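Local coordinates for major royal jelly protein 1 (Apis mellifera, PDB 5YYL) that is the most abundant protein of royal jelly, binds a sterol, and probably serves as a nutrient in the food that nurse bees give to larvae, at residues W37-G45 with Y59-S67; A257-L265 with L275-F283. All coordinates share one frame; numbering follows the deposited sequence.

Contact 1 of 2, residues W37-G45 with Y59-S67; sequences WKFFDYDFG and YDYKNNYPS
Tyr42 OH donates to Asn64 OD1 at 2.5 Å, a length not precise at this resolution, with the acceptor in the plane of the tyrosine ring and the donor tilted 16° from the carbonyl plane. The ring and amide planes stand 62° apart, and Asn64 ND2 is hydrogen-bonded to Gly85 O, a second hold that should help fix the amide's rotation. A second bond runs the other way: Tyr59 OH meets a lone pair of Phe40 O, in the carbonyl plane, at 3.1 Å. Tyr59 CG lies anti to the backbone N (chi1 164°), which carries the hydroxyl across to the facing loop.

Packing, largely aromatic, extends outward from these bonds. Tyr42 turns its edge to the face of Tyr59 in an offset edge-to-face pair, centroids 5.8 Å apart. Phe44 CZ reaches Tyr59 CB at 3.6 Å, completing a three-ring cluster. Farther along, the edge of Tyr61 points at one face of Phe39, and Pro66 CG touches Phe40 CE2 at 3.8 Å.

Helix 47-56 links the two segments and lends Arg50 and Ala53 to Phe44 and Ile54 to Tyr59. Strands 75-81 and 102-106 pack against Phe40 and Tyr42 through Val78, Met80 and Leu104, seating this loop against the sheet that begins with strand 65-72.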
loop_
_atom_site.group_PDB
_atom_site.type_symbol
_atom_site.label_atom_id
_atom_site.label_comp_id
_atom_site.label_asym_id
_atom_site.label_seq_id
_atom_site.Cartn_x
_atom_site.Cartn_y
_atom_site.Cartn_z
ATOM N N TRP A 37 -32.653 15.684 -11.875
ATOM C CA TRP A 37 -33.782 16.076 -11.068
ATOM C C TRP A 37 -35.050 16.051 -11.887
ATOM O O TRP A 37 -35.053 16.405 -13.070
ATOM C CB TRP A 37 -33.604 17.471 -10.540
ATOM C CG TRP A 37 -32.608 17.642 -9.477
ATOM C CD1 TRP A 37 -32.821 17.591 -8.134
ATOM C CD2 TRP A 37 -31.237 17.993 -9.652
ATOM N NE1 TRP A 37 -31.660 17.870 -7.454
ATOM C CE2 TRP A 37 -30.669 18.122 -8.363
ATOM C CE3 TRP A 37 -30.428 18.212 -10.773
ATOM C CZ2 TRP A 37 -29.330 18.459 -8.166
ATOM C CZ3 TRP A 37 -29.098 18.551 -10.574
ATOM C CH2 TRP A 37 -28.563 18.670 -9.280
ATOM N N LYS A 38 -36.121 15.606 -11.235
ATOM C CA LYS A 38 -37.478 15.842 -11.708
ATOM C C LYS A 38 -37.890 17.224 -11.217
ATOM O O LYS A 38 -38.534 17.970 -11.944
ATOM C CB LYS A 38 -38.427 14.767 -11.192
ATOM C CG LYS A 38 -38.042 13.372 -11.649
ATOM C CD LYS A 38 -39.104 12.333 -11.314
ATOM C CE LYS A 38 -38.977 11.088 -12.183
ATOM N NZ LYS A 38 -40.261 10.339 -12.351
ATOM N N PHE A 39 -37.501 17.549 -9.992
ATOM C CA PHE A 39 -37.710 18.869 -9.433
ATOM C C PHE A 39 -36.801 19.043 -8.231
ATOM O O PHE A 39 -36.373 18.067 -7.618
ATOM C CB PHE A 39 -39.166 19.062 -8.993
ATOM C CG PHE A 39 -39.660 17.995 -8.051
ATOM C CD1 PHE A 39 -39.398 18.074 -6.681
ATOM C CD2 PHE A 39 -40.374 16.900 -8.539
ATOM C CE1 PHE A 39 -39.826 17.081 -5.820
ATOM C CE2 PHE A 39 -40.813 15.908 -7.680
ATOM C CZ PHE A 39 -40.543 16.000 -6.316
ATOM N N PHE A 40 -36.535 20.289 -7.882
ATOM C CA PHE A 40 -35.636 20.568 -6.791
ATOM C C PHE A 40 -36.376 20.539 -5.475
ATOM O O PHE A 40 -37.565 20.833 -5.413
ATOM C CB PHE A 40 -34.913 21.900 -6.998
ATOM C CG PHE A 40 -33.858 21.824 -8.050
ATOM C CD1 PHE A 40 -32.555 21.471 -7.710
ATOM C CD2 PHE A 40 -34.175 22.043 -9.394
ATOM C CE1 PHE A 40 -31.580 21.381 -8.679
ATOM C CE2 PHE A 40 -33.203 21.946 -10.365
ATOM C CZ PHE A 40 -31.906 21.616 -10.009
ATOM N N ASP A 41 -35.637 20.158 -4.439
ATOM C CA ASP A 41 -36.115 20.077 -3.076
ATOM C C ASP A 41 -34.902 20.339 -2.199
ATOM O O ASP A 41 -33.772 20.236 -2.675
ATOM C CB ASP A 41 -36.700 18.685 -2.816
ATOM C CG ASP A 41 -37.502 18.606 -1.521
ATOM O OD1 ASP A 41 -37.513 19.589 -0.737
ATOM O OD2 ASP A 41 -38.128 17.545 -1.290
ATOM N N TYR A 42 -35.127 20.686 -0.935
ATOM C CA TYR A 42 -34.051 21.109 -0.046
ATOM C C TYR A 42 -33.966 20.271 1.244
ATOM O O TYR A 42 -34.911 19.590 1.621
ATOM C CB TYR A 42 -34.218 22.596 0.283
ATOM C CG TYR A 42 -34.232 23.504 -0.936
ATOM C CD1 TYR A 42 -33.171 24.371 -1.203
ATOM C CD2 TYR A 42 -35.309 23.499 -1.822
ATOM C CE1 TYR A 42 -33.191 25.196 -2.318
ATOM C CE2 TYR A 42 -35.326 24.312 -2.937
ATOM C CZ TYR A 42 -34.272 25.156 -3.183
ATOM O OH TYR A 42 -34.321 25.956 -4.291
ATOM N N ASP A 43 -32.809 20.336 1.899
ATOM C CA ASP A 43 -32.594 19.792 3.240
ATOM C C ASP A 43 -32.942 20.886 4.254
ATOM O O ASP A 43 -32.091 21.659 4.739
ATOM C CB ASP A 43 -31.138 19.303 3.403
ATOM C CG ASP A 43 -30.863 18.613 4.751
ATOM O OD1 ASP A 43 -30.884 19.292 5.797
ATOM O OD2 ASP A 43 -30.550 17.387 4.771
ATOM N N PHE A 44 -34.228 20.920 4.588
ATOM C CA PHE A 44 -34.741 21.792 5.639
ATOM C C PHE A 44 -34.345 21.310 7.046
ATOM O O PHE A 44 -34.264 22.119 7.973
ATOM C CB PHE A 44 -36.247 21.894 5.533
ATOM C CG PHE A 44 -36.739 22.588 4.290
ATOM C CD1 PHE A 44 -37.274 21.858 3.225
ATOM C CD2 PHE A 44 -36.718 23.974 4.200
ATOM C CE1 PHE A 44 -37.750 22.506 2.084
ATOM C CE2 PHE A 44 -37.174 24.624 3.058
ATOM C CZ PHE A 44 -37.701 23.895 2.008
ATOM N N GLY A 45 -34.074 20.010 7.191
ATOM C CA GLY A 45 -33.779 19.367 8.486
ATOM C C GLY A 45 -34.473 18.013 8.559
ATOM O O GLY A 45 -33.866 16.954 8.343
ATOM N N TYR A 59 -41.485 27.560 -0.019
ATOM C CA TYR A 59 -41.008 26.512 -0.933
ATOM C C TYR A 59 -42.129 25.831 -1.746
ATOM O O TYR A 59 -42.776 24.910 -1.269
ATOM C CB TYR A 59 -40.187 25.457 -0.155
ATOM C CG TYR A 59 -39.993 24.161 -0.922
ATOM C CD1 TYR A 59 -39.327 24.140 -2.151
ATOM C CD2 TYR A 59 -40.527 22.963 -0.454
ATOM C CE1 TYR A 59 -39.181 22.960 -2.869
ATOM C CE2 TYR A 59 -40.380 21.782 -1.167
ATOM C CZ TYR A 59 -39.705 21.785 -2.374
ATOM O OH TYR A 59 -39.560 20.617 -3.082
ATOM N N ASP A 60 -42.322 26.289 -2.979
ATOM C CA ASP A 60 -43.133 25.606 -3.990
ATOM C C ASP A 60 -42.149 24.973 -4.969
ATOM O O ASP A 60 -41.314 25.664 -5.567
ATOM C CB ASP A 60 -44.054 26.590 -4.734
ATOM C CG ASP A 60 -45.058 25.889 -5.678
ATOM O OD1 ASP A 60 -44.812 24.757 -6.155
ATOM O OD2 ASP A 60 -46.115 26.492 -5.957
ATOM N N TYR A 61 -42.261 23.660 -5.124
ATOM C CA TYR A 61 -41.382 22.896 -6.010
ATOM C C TYR A 61 -41.541 23.270 -7.494
ATOM O O TYR A 61 -40.593 23.136 -8.270
ATOM C CB TYR A 61 -41.592 21.385 -5.805
ATOM C CG TYR A 61 -42.823 20.782 -6.466
ATOM C CD1 TYR A 61 -42.730 20.175 -7.723
ATOM C CD2 TYR A 61 -44.068 20.777 -5.826
ATOM C CE1 TYR A 61 -43.837 19.599 -8.336
ATOM C CE2 TYR A 61 -45.185 20.200 -6.432
ATOM C CZ TYR A 61 -45.069 19.605 -7.690
ATOM O OH TYR A 61 -46.172 19.029 -8.314
ATOM N N LYS A 62 -42.726 23.738 -7.877
ATOM C CA LYS A 62 -43.001 24.113 -9.272
ATOM C C LYS A 62 -42.299 25.399 -9.732
ATOM O O LYS A 62 -42.276 25.679 -10.928
ATOM C CB LYS A 62 -44.519 24.238 -9.512
ATOM C CG LYS A 62 -45.276 22.912 -9.499
ATOM C CD LYS A 62 -46.750 23.062 -9.888
ATOM C CE LYS A 62 -47.684 23.084 -8.681
ATOM N NZ LYS A 62 -47.348 24.146 -7.684
ATOM N N ASN A 63 -41.737 26.176 -8.805
ATOM C CA ASN A 63 -41.090 27.451 -9.137
ATOM C C ASN A 63 -39.573 27.459 -8.931
ATOM O O ASN A 63 -38.979 28.531 -8.801
ATOM C CB ASN A 63 -41.707 28.586 -8.298
ATOM C CG ASN A 63 -43.221 28.651 -8.396
ATOM O OD1 ASN A 63 -43.839 28.147 -9.345
ATOM N ND2 ASN A 63 -43.828 29.284 -7.406
ATOM N N ASN A 64 -38.939 26.287 -8.906
ATOM C CA ASN A 64 -37.495 26.213 -8.685
ATOM C C ASN A 64 -36.790 25.893 -9.989
ATOM O O ASN A 64 -36.968 24.813 -10.552
ATOM C CB ASN A 64 -37.159 25.210 -7.592
ATOM C CG ASN A 64 -37.451 25.759 -6.208
ATOM O OD1 ASN A 64 -36.544 26.111 -5.455
ATOM N ND2 ASN A 64 -38.732 25.875 -5.887
ATOM N N TYR A 65 -36.029 26.868 -10.476
ATOM C CA TYR A 65 -35.367 26.797 -11.772
ATOM C C TYR A 65 -33.892 27.124 -11.572
ATOM O O TYR A 65 -33.554 28.153 -10.948
ATOM C CB TYR A 65 -35.976 27.784 -12.764
ATOM C CG TYR A 65 -37.488 27.755 -12.833
ATOM C CD1 TYR A 65 -38.164 26.662 -13.389
ATOM C CD2 TYR A 65 -38.254 28.825 -12.335
ATOM C CE1 TYR A 65 -39.550 26.634 -13.453
ATOM C CE2 TYR A 65 -39.641 28.806 -12.396
ATOM C CZ TYR A 65 -40.284 27.710 -12.949
ATOM O OH TYR A 65 -41.664 27.692 -13.001
ATOM N N PRO A 66 -33.004 26.254 -12.081
ATOM C CA PRO A 66 -31.585 26.469 -11.828
ATOM C C PRO A 66 -30.978 27.452 -12.818
ATOM O O PRO A 66 -31.293 27.418 -13.994
ATOM C CB PRO A 66 -30.991 25.068 -11.989
ATOM C CG PRO A 66 -31.891 24.393 -12.976
ATOM C CD PRO A 66 -33.249 25.045 -12.893
ATOM N N SER A 67 -30.124 28.323 -12.321
ATOM C CA SER A 67 -29.471 29.339 -13.123
ATOM C C SER A 67 -28.031 28.935 -13.467
ATOM O O SER A 67 -27.633 29.014 -14.624
ATOM C CB SER A 67 -29.487 30.669 -12.370
ATOM O OG SER A 67 -28.860 31.685 -13.126
#

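Contact 2 of 2, residues A257-L265 with L275-F283; sequences ALSPMTNNL and LYYVNTEQF
Thr280 grips Asn263 O twice. Its hydroxyl OG1 sits between the backbone N and the carbonyl carbon (chi1 56°), which brings it to a lone pair of that oxygen at 2.8 Å; its own backbone N donates to the same atom at 3.1 Å. The same rotamer sends CG2 toward Leu265 CB and Leu258 CD1, each 4.0 Å away, while Gln191 NE2 is a further partner of OG1.

Asn264 and Asn279 face each other as a non-hydrogen-bonded antiparallel pair. Their amide planes are 81° apart, and the bond from Asn279 ND2 to Asn264 OD1 is weak, 3.3 Å long and bent to 127°. With CG turned opposite its backbone N, Asn279 carries OD1 to Glu281 N at 2.7 Å, a capping bond, in the carbonyl plane, in the turn that leads into the helix. Tyr277 crosses the Asn264 side chain at a slant, CD1 lying 3.3 Å from Asn264 CG.

On the sheet face shared by Leu265 and Val278, Leu265 CB meets Val278 CG1. Their backbones exchange a reciprocal pair of bonds, the shorter from Leu265 N to Val278 O at 2.9 Å.

The bridge register identifies an antiparallel beta hairpin, strands 264-269 and 275-279, in the middle of a four-stranded antiparallel sheet, consistent with one blade of the beta-propeller expected for this family.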
loop_
_atom_site.group_PDB
_atom_site.type_symbol
_atom_site.label_atom_id
_atom_site.label_comp_id
_atom_site.label_asym_id
_atom_site.label_seq_id
_atom_site.Cartn_x
_atom_site.Cartn_y
_atom_site.Cartn_z
ATOM N N ALA A 257 -17.650 34.075 -21.644
ATOM C CA ALA A 257 -16.611 33.088 -21.367
ATOM C C ALA A 257 -15.230 33.645 -21.654
ATOM O O ALA A 257 -14.914 33.963 -22.795
ATOM C CB ALA A 257 -16.821 31.846 -22.202
ATOM N N LEU A 258 -14.408 33.724 -20.615
ATOM C CA LEU A 258 -13.047 34.220 -20.708
ATOM C C LEU A 258 -12.099 33.097 -21.086
ATOM O O LEU A 258 -12.091 32.058 -20.440
ATOM C CB LEU A 258 -12.641 34.796 -19.352
ATOM C CG LEU A 258 -11.324 35.545 -19.248
ATOM C CD1 LEU A 258 -11.338 36.765 -20.155
ATOM C CD2 LEU A 258 -11.149 35.959 -17.799
ATOM N N SER A 259 -11.303 33.298 -22.135
ATOM C CA SER A 259 -10.241 32.347 -22.500
ATOM C C SER A 259 -9.059 32.520 -21.561
ATOM O O SER A 259 -8.480 33.603 -21.518
ATOM C CB SER A 259 -9.771 32.560 -23.932
ATOM O OG SER A 259 -8.585 31.831 -24.192
ATOM N N PRO A 260 -8.680 31.460 -20.815
ATOM C CA PRO A 260 -7.458 31.554 -20.015
ATOM C C PRO A 260 -6.165 31.687 -20.815
ATOM O O PRO A 260 -5.165 32.080 -20.244
ATOM C CB PRO A 260 -7.434 30.225 -19.241
ATOM C CG PRO A 260 -8.823 29.712 -19.279
ATOM C CD PRO A 260 -9.352 30.159 -20.611
ATOM N N MET A 261 -6.170 31.335 -22.102
ATOM C CA MET A 261 -4.970 31.388 -22.951
ATOM C C MET A 261 -4.844 32.693 -23.748
ATOM O O MET A 261 -3.744 33.202 -23.882
ATOM C CB MET A 261 -4.895 30.129 -23.858
ATOM C CG MET A 261 -4.263 30.325 -25.240
ATOM S SD MET A 261 -4.402 28.861 -26.308
ATOM C CE MET A 261 -3.842 27.553 -25.232
ATOM N N THR A 262 -5.948 33.217 -24.286
ATOM C CA THR A 262 -5.923 34.433 -25.120
ATOM C C THR A 262 -6.412 35.712 -24.437
ATOM O O THR A 262 -6.219 36.803 -24.986
ATOM C CB THR A 262 -6.753 34.258 -26.410
ATOM O OG1 THR A 262 -8.142 34.271 -26.098
ATOM C CG2 THR A 262 -6.401 32.961 -27.105
ATOM N N ASN A 263 -7.068 35.592 -23.283
ATOM C CA ASN A 263 -7.706 36.729 -22.595
ATOM C C ASN A 263 -8.872 37.381 -23.365
ATOM O O ASN A 263 -9.304 38.485 -23.026
ATOM C CB ASN A 263 -6.665 37.793 -22.186
ATOM C CG ASN A 263 -5.567 37.222 -21.316
ATOM O OD1 ASN A 263 -5.645 37.312 -20.101
ATOM N ND2 ASN A 263 -4.553 36.606 -21.929
ATOM N N ASN A 264 -9.396 36.704 -24.384
ATOM C CA ASN A 264 -10.617 37.161 -25.056
ATOM C C ASN A 264 -11.824 36.785 -24.220
ATOM O O ASN A 264 -11.962 35.636 -23.832
ATOM C CB ASN A 264 -10.750 36.527 -26.421
ATOM C CG ASN A 264 -9.635 36.917 -27.344
ATOM O OD1 ASN A 264 -9.161 38.066 -27.339
ATOM N ND2 ASN A 264 -9.216 35.971 -28.164
ATOM N N LEU A 265 -12.668 37.764 -23.919
ATOM C CA LEU A 265 -13.973 37.521 -23.310
ATOM C C LEU A 265 -14.983 37.341 -24.444
ATOM O O LEU A 265 -15.460 38.318 -25.032
ATOM C CB LEU A 265 -14.365 38.697 -22.415
ATOM C CG LEU A 265 -15.755 38.670 -21.798
ATOM C CD1 LEU A 265 -15.863 37.491 -20.846
ATOM C CD2 LEU A 265 -16.006 39.989 -21.096
ATOM N N LEU A 275 -20.920 35.219 -32.909
ATOM C CA LEU A 275 -19.975 35.015 -31.834
ATOM C C LEU A 275 -18.966 36.181 -31.844
ATOM O O LEU A 275 -18.060 36.225 -32.682
ATOM C CB LEU A 275 -19.282 33.653 -31.982
ATOM N N TYR A 276 -19.152 37.129 -30.929
ATOM C CA TYR A 276 -18.258 38.272 -30.749
ATOM C C TYR A 276 -17.240 37.991 -29.658
ATOM O O TYR A 276 -17.359 37.010 -28.939
ATOM C CB TYR A 276 -19.047 39.515 -30.331
ATOM C CG TYR A 276 -20.156 39.890 -31.271
ATOM C CD1 TYR A 276 -19.903 40.081 -32.624
ATOM C CD2 TYR A 276 -21.459 40.076 -30.816
ATOM C CE1 TYR A 276 -20.912 40.453 -33.506
ATOM C CE2 TYR A 276 -22.478 40.416 -31.701
ATOM C CZ TYR A 276 -22.192 40.628 -33.033
ATOM O OH TYR A 276 -23.210 40.970 -33.882
ATOM N N TYR A 277 -16.259 38.882 -29.526
ATOM C CA TYR A 277 -15.384 38.920 -28.361
ATOM C C TYR A 277 -14.662 40.249 -28.204
ATOM O O TYR A 277 -14.526 41.009 -29.150
ATOM C CB TYR A 277 -14.369 37.775 -28.386
ATOM C CG TYR A 277 -13.306 37.803 -29.472
ATOM C CD1 TYR A 277 -12.027 38.275 -29.206
ATOM C CD2 TYR A 277 -13.563 37.298 -30.746
ATOM C CE1 TYR A 277 -11.042 38.277 -30.179
ATOM C CE2 TYR A 277 -12.583 37.303 -31.732
ATOM C CZ TYR A 277 -11.322 37.793 -31.435
ATOM O OH TYR A 277 -10.323 37.802 -32.382
ATOM N N VAL A 278 -14.201 40.505 -26.979
ATOM C CA VAL A 278 -13.379 41.667 -26.651
ATOM C C VAL A 278 -12.126 41.173 -25.942
ATOM O O VAL A 278 -12.230 40.382 -25.016
ATOM C CB VAL A 278 -14.151 42.668 -25.772
ATOM C CG1 VAL A 278 -14.522 42.117 -24.402
ATOM C CG2 VAL A 278 -13.368 43.951 -25.580
ATOM N N ASN A 279 -10.949 41.616 -26.385
ATOM C CA ASN A 279 -9.736 41.324 -25.619
ATOM C C ASN A 279 -9.736 42.189 -24.359
ATOM O O ASN A 279 -10.101 43.368 -24.398
ATOM C CB ASN A 279 -8.456 41.546 -26.418
ATOM C CG ASN A 279 -7.224 40.999 -25.700
ATOM O OD1 ASN A 279 -6.799 41.520 -24.657
ATOM N ND2 ASN A 279 -6.654 39.933 -26.245
ATOM N N THR A 280 -9.319 41.584 -23.248
ATOM C CA THR A 280 -9.362 42.226 -21.941
ATOM C C THR A 280 -8.057 42.929 -21.538
ATOM O O THR A 280 -8.057 43.664 -20.548
ATOM C CB THR A 280 -9.747 41.217 -20.839
ATOM O OG1 THR A 280 -8.830 40.121 -20.858
ATOM C CG2 THR A 280 -11.144 40.697 -21.062
ATOM N N GLU A 281 -6.961 42.737 -22.275
ATOM C CA GLU A 281 -5.755 43.572 -22.071
ATOM C C GLU A 281 -6.069 45.081 -22.221
ATOM O O GLU A 281 -5.466 45.915 -21.550
ATOM C CB GLU A 281 -4.613 43.157 -23.014
ATOM C CG GLU A 281 -4.098 41.739 -22.784
ATOM N N GLN A 282 -7.030 45.395 -23.087
ATOM C CA GLN A 282 -7.629 46.736 -23.198
ATOM C C GLN A 282 -8.080 47.351 -21.861
ATOM O O GLN A 282 -7.917 48.555 -21.621
ATOM C CB GLN A 282 -8.859 46.691 -24.116
ATOM C CG GLN A 282 -8.596 46.323 -25.571
ATOM C CD GLN A 282 -9.843 46.464 -26.418
ATOM O OE1 GLN A 282 -10.379 47.566 -26.551
ATOM N NE2 GLN A 282 -10.311 45.360 -27.002
ATOM N N PHE A 283 -8.677 46.526 -21.009
ATOM C CA PHE A 283 -9.196 46.959 -19.704
ATOM C C PHE A 283 -8.086 47.077 -18.644
ATOM O O PHE A 283 -8.254 47.825 -17.693
ATOM C CB PHE A 283 -10.320 46.015 -19.227
ATOM C CG PHE A 283 -11.401 45.778 -20.253
ATOM C CD1 PHE A 283 -11.735 44.491 -20.643
ATOM C CD2 PHE A 283 -12.068 46.839 -20.839
ATOM C CE1 PHE A 283 -12.723 44.263 -21.589
ATOM C CE2 PHE A 283 -13.055 46.621 -21.784
ATOM C CZ PHE A 283 -13.385 45.331 -22.163
#

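In the fold
Contact 1 closes along the chain before contact 2 opens, and the two lie on opposite sides of the chain's centre. Their own centres are 35 Å apart and their nearest atoms about 13 Å, so neither touches the other. Each involves a four-stranded antiparallel sheet: contact 1 adjoins the one running from strand 65-72 to strand 102-106, whereas contact 2 joins the two inner strands of the one spanning 253-258 to 295-298. Neither coincides with the sterol pocket of Pro364, Val366, Ile373 and Ile430. A bound N-acetylglucosamine lies about 12 Å from the side chain of Asn64 in contact 1. No other chain of the assembly touches either contact.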